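Local coordinates for putative GAF sensor protein (Burkholderia vietnamiensis, PDB 5HL6) that probably reduces the R-sulfoxide of free methionine to methionine, as a GAF-fold member of the free Met sulfoxide reductase family, at residues A147-D151 with D152-S156. Residues are numbered along the deposited sequence; the frame is centred on the assembly and turned at random.
Sequences AARFD and DEDRS
Asp152 begins the helix that Asp151 caps. Its carboxylate turns forward along the helix to Arg155. One residue on, the backbone N of Glu153 gives a weak, bent bond to Asp151 OD1 at 2.8 Å. The Glu153 CB also lies beside that oxygen.

Asp154 is the main partner of Asp151. Its backbone N donates to Asp151 OD1 at 3.1 Å, meeting the oxygen nearly along its C-O axis. Asp151 can reach both amides because its CG sits between its own backbone N and carbonyl carbon (chi1 57°). In return, Asp154 OD2 accepts from Asp151 N at 3.1 Å through its anti lone pair, and the bond is fairly straight (163°). OD2 of Asp154 and OD1 of Asp151 come within 3.3 Å, a closeness of like charges that Lys20 probably eases, since it bridges both carboxylates. Asp154 OD1 approaches Arg149 NH1 obliquely, in a long salt bridge of 3.7 Å, with the two flat groups steeply inclined. A water accepts from NH1 and donates to OD1, joining them a second way. Tyr24 also bonds to this OD1, while Arg149 NE is held by the Asp57 carbonyl. Asp154 CB meets the edge of the Phe150 ring, which packs on strands 123-130 and 136-144; Arg149 CG lies over one ring face.

Arg155 N closes the first helical turn on Asp151 O at 2.9 Å. The Arg155 side chain folds back and grips Asp152 side-on, NE to OD1 and NH1 to OD2. Finally, Ser156 N bonds to Asp152 O. The reciprocal bonds of Asp151 and Asp154 form a capping box, with Asp151 as N-cap of helix 152-176, the last helix of this GAF-fold chain.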
ATOM      1  N   ALA B 147      15.176 -15.779 -10.235  1.00 41.77           N
ATOM      2  CA  ALA B 147      15.831 -15.291 -11.443  1.00 40.19           C
ATOM      3  C   ALA B 147      14.933 -15.484 -12.663  1.00 45.22           C
ATOM      4  O   ALA B 147      14.270 -16.517 -12.810  1.00 47.71           O
ATOM      5  CB  ALA B 147      17.162 -16.012 -11.648  1.00 41.09           C
ATOM      6  N   ALA B 148      14.900 -14.467 -13.530  1.00 39.46           N
ATOM      7  CA  ALA B 148      14.166 -14.516 -14.798  1.00 40.76           C
ATOM      8  C   ALA B 148      12.694 -14.883 -14.599  1.00 45.68           C
ATOM      9  O   ALA B 148      12.121 -15.676 -15.350  1.00 45.54           O
ATOM     10  CB  ALA B 148      14.839 -15.482 -15.775  1.00 53.32           C
ATOM     11  N   ARG B 149      12.067 -14.296 -13.576  1.00 40.67           N
ATOM     12  CA  ARG B 149      10.643 -14.528 -13.361  1.00 43.38           C
ATOM     13  C   ARG B 149       9.788 -13.883 -14.451  1.00 42.59           C
ATOM     14  O   ARG B 149       8.694 -14.380 -14.748  1.00 45.61           O
ATOM     15  CB  ARG B 149      10.244 -14.010 -11.977  1.00 42.52           C
ATOM     16  CG  ARG B 149       8.755 -13.711 -11.766  1.00 47.49           C
ATOM     17  CD  ARG B 149       7.944 -14.972 -11.547  1.00 46.63           C
ATOM     18  NE  ARG B 149       6.549 -14.684 -11.202  1.00 40.54           N
ATOM     19  CZ  ARG B 149       5.592 -14.444 -12.092  1.00 42.87           C
ATOM     20  NH1 ARG B 149       5.876 -14.438 -13.389  1.00 43.48           N
ATOM     21  NH2 ARG B 149       4.348 -14.208 -11.688  1.00 40.18           N
ATOM     22  N   PHE B 150      10.267 -12.804 -15.068  1.00 39.79           N
ATOM     23  CA  PHE B 150       9.489 -12.032 -16.031  1.00 36.57           C
ATOM     24  C   PHE B 150      10.059 -12.196 -17.435  1.00 41.24           C
ATOM     25  O   PHE B 150      11.249 -11.948 -17.666  1.00 41.14           O
ATOM     26  CB  PHE B 150       9.457 -10.550 -15.644  1.00 34.33           C
ATOM     27  CG  PHE B 150       9.030 -10.306 -14.221  1.00 36.65           C
ATOM     28  CD1 PHE B 150       7.710 -10.487 -13.842  1.00 33.59           C
ATOM     29  CD2 PHE B 150       9.949  -9.899 -13.263  1.00 30.07           C
ATOM     30  CE1 PHE B 150       7.315 -10.269 -12.532  1.00 36.55           C
ATOM     31  CE2 PHE B 150       9.562  -9.684 -11.950  1.00 30.56           C
ATOM     32  CZ  PHE B 150       8.245  -9.868 -11.586  1.00 35.50           C
ATOM     33  N   ASP B 151       9.204 -12.607 -18.372  1.00 36.22           N
ATOM     34  CA  ASP B 151       9.546 -12.708 -19.780  1.00 37.05           C
ATOM     35  C   ASP B 151       8.732 -11.687 -20.570  1.00 43.25           C
ATOM     36  O   ASP B 151       8.038 -10.836 -20.000  1.00 38.75           O
ATOM     37  CB  ASP B 151       9.325 -14.140 -20.287  1.00 46.49           C
ATOM     38  CG  ASP B 151       7.897 -14.635 -20.077  1.00 51.39           C
ATOM     39  OD1 ASP B 151       6.943 -13.832 -20.180  1.00 48.46           O
ATOM     40  OD2 ASP B 151       7.727 -15.846 -19.821  1.00 52.45           O
ATOM     41  N   ASP B 152       8.798 -11.784 -21.899  1.00 45.87           N
ATOM     42  CA  ASP B 152       8.114 -10.794 -22.720  1.00 45.46           C
ATOM     43  C   ASP B 152       6.598 -10.865 -22.582  1.00 41.99           C
ATOM     44  O   ASP B 152       5.918  -9.863 -22.836  1.00 39.61           O
ATOM     45  CB  ASP B 152       8.509 -10.949 -24.186  1.00 50.78           C
ATOM     46  CG  ASP B 152       8.221  -9.699 -24.985  1.00 58.34           C
ATOM     47  OD1 ASP B 152       8.663  -8.611 -24.550  1.00 55.59           O
ATOM     48  OD2 ASP B 152       7.528  -9.798 -26.021  1.00 64.32           O
ATOM     49  N   GLU B 153       6.053 -12.022 -22.190  1.00 43.80           N
ATOM     50  CA  GLU B 153       4.623 -12.103 -21.908  1.00 42.52           C
ATOM     51  C   GLU B 153       4.273 -11.328 -20.647  1.00 40.00           C
ATOM     52  O   GLU B 153       3.229 -10.669 -20.588  1.00 36.69           O
ATOM     53  CB  GLU B 153       4.188 -13.561 -21.771  1.00 47.02           C
ATOM     54  CG  GLU B 153       4.053 -14.313 -23.079  1.00 55.30           C
ATOM     55  CD  GLU B 153       3.514 -15.714 -22.876  1.00 68.51           C
ATOM     56  OE1 GLU B 153       4.223 -16.543 -22.265  1.00 73.09           O
ATOM     57  OE2 GLU B 153       2.371 -15.981 -23.310  1.00 73.92           O
ATOM     58  N   ASP B 154       5.132 -11.400 -19.626  1.00 32.18           N
ATOM     59  CA  ASP B 154       4.936 -10.557 -18.451  1.00 28.60           C
ATOM     60  C   ASP B 154       5.108  -9.088 -18.808  1.00 35.27           C
ATOM     61  O   ASP B 154       4.407  -8.223 -18.268  1.00 34.31           O
ATOM     62  CB  ASP B 154       5.912 -10.946 -17.340  1.00 29.08           C
ATOM     63  CG  ASP B 154       5.642 -12.322 -16.786  1.00 35.75           C
ATOM     64  OD1 ASP B 154       4.553 -12.512 -16.203  1.00 35.17           O
ATOM     65  OD2 ASP B 154       6.520 -13.208 -16.926  1.00 38.47           O
ATOM     66  N   ARG B 155       6.048  -8.789 -19.706  1.00 34.42           N
ATOM     67  CA  ARG B 155       6.225  -7.416 -20.166  1.00 30.05           C
ATOM     68  C   ARG B 155       4.938  -6.882 -20.785  1.00 28.42           C
ATOM     69  O   ARG B 155       4.457  -5.805 -20.412  1.00 30.96           O
ATOM     70  CB  ARG B 155       7.383  -7.350 -21.164  1.00 32.66           C
ATOM     71  CG  ARG B 155       7.827  -5.939 -21.533  1.00 43.42           C
ATOM     72  CD  ARG B 155       7.050  -5.383 -22.716  1.00 45.71           C
ATOM     73  NE  ARG B 155       7.059  -6.294 -23.859  1.00 55.39           N
ATOM     74  CZ  ARG B 155       6.242  -6.189 -24.904  1.00 50.64           C
ATOM     75  NH1 ARG B 155       6.321  -7.064 -25.898  1.00 55.94           N
ATOM     76  NH2 ARG B 155       5.345  -5.210 -24.956  1.00 39.80           N
ATOM     77  N   SER B 156       4.359  -7.635 -21.724  1.00 31.95           N
ATOM     78  CA  SER B 156       3.103  -7.227 -22.348  1.00 30.49           C
ATOM     79  C   SER B 156       1.973  -7.173 -21.331  1.00 35.92           C
ATOM     80  O   SER B 156       1.131  -6.266 -21.372  1.00 30.71           O
ATOM     81  CB  SER B 156       2.743  -8.190 -23.474  1.00 33.07           C
ATOM     82  OG  SER B 156       3.710  -8.141 -24.504  1.00 55.48           O
TER
HETATM   83  O   HOH W   1       3.525 -14.614 -14.789  1.00 44.21           O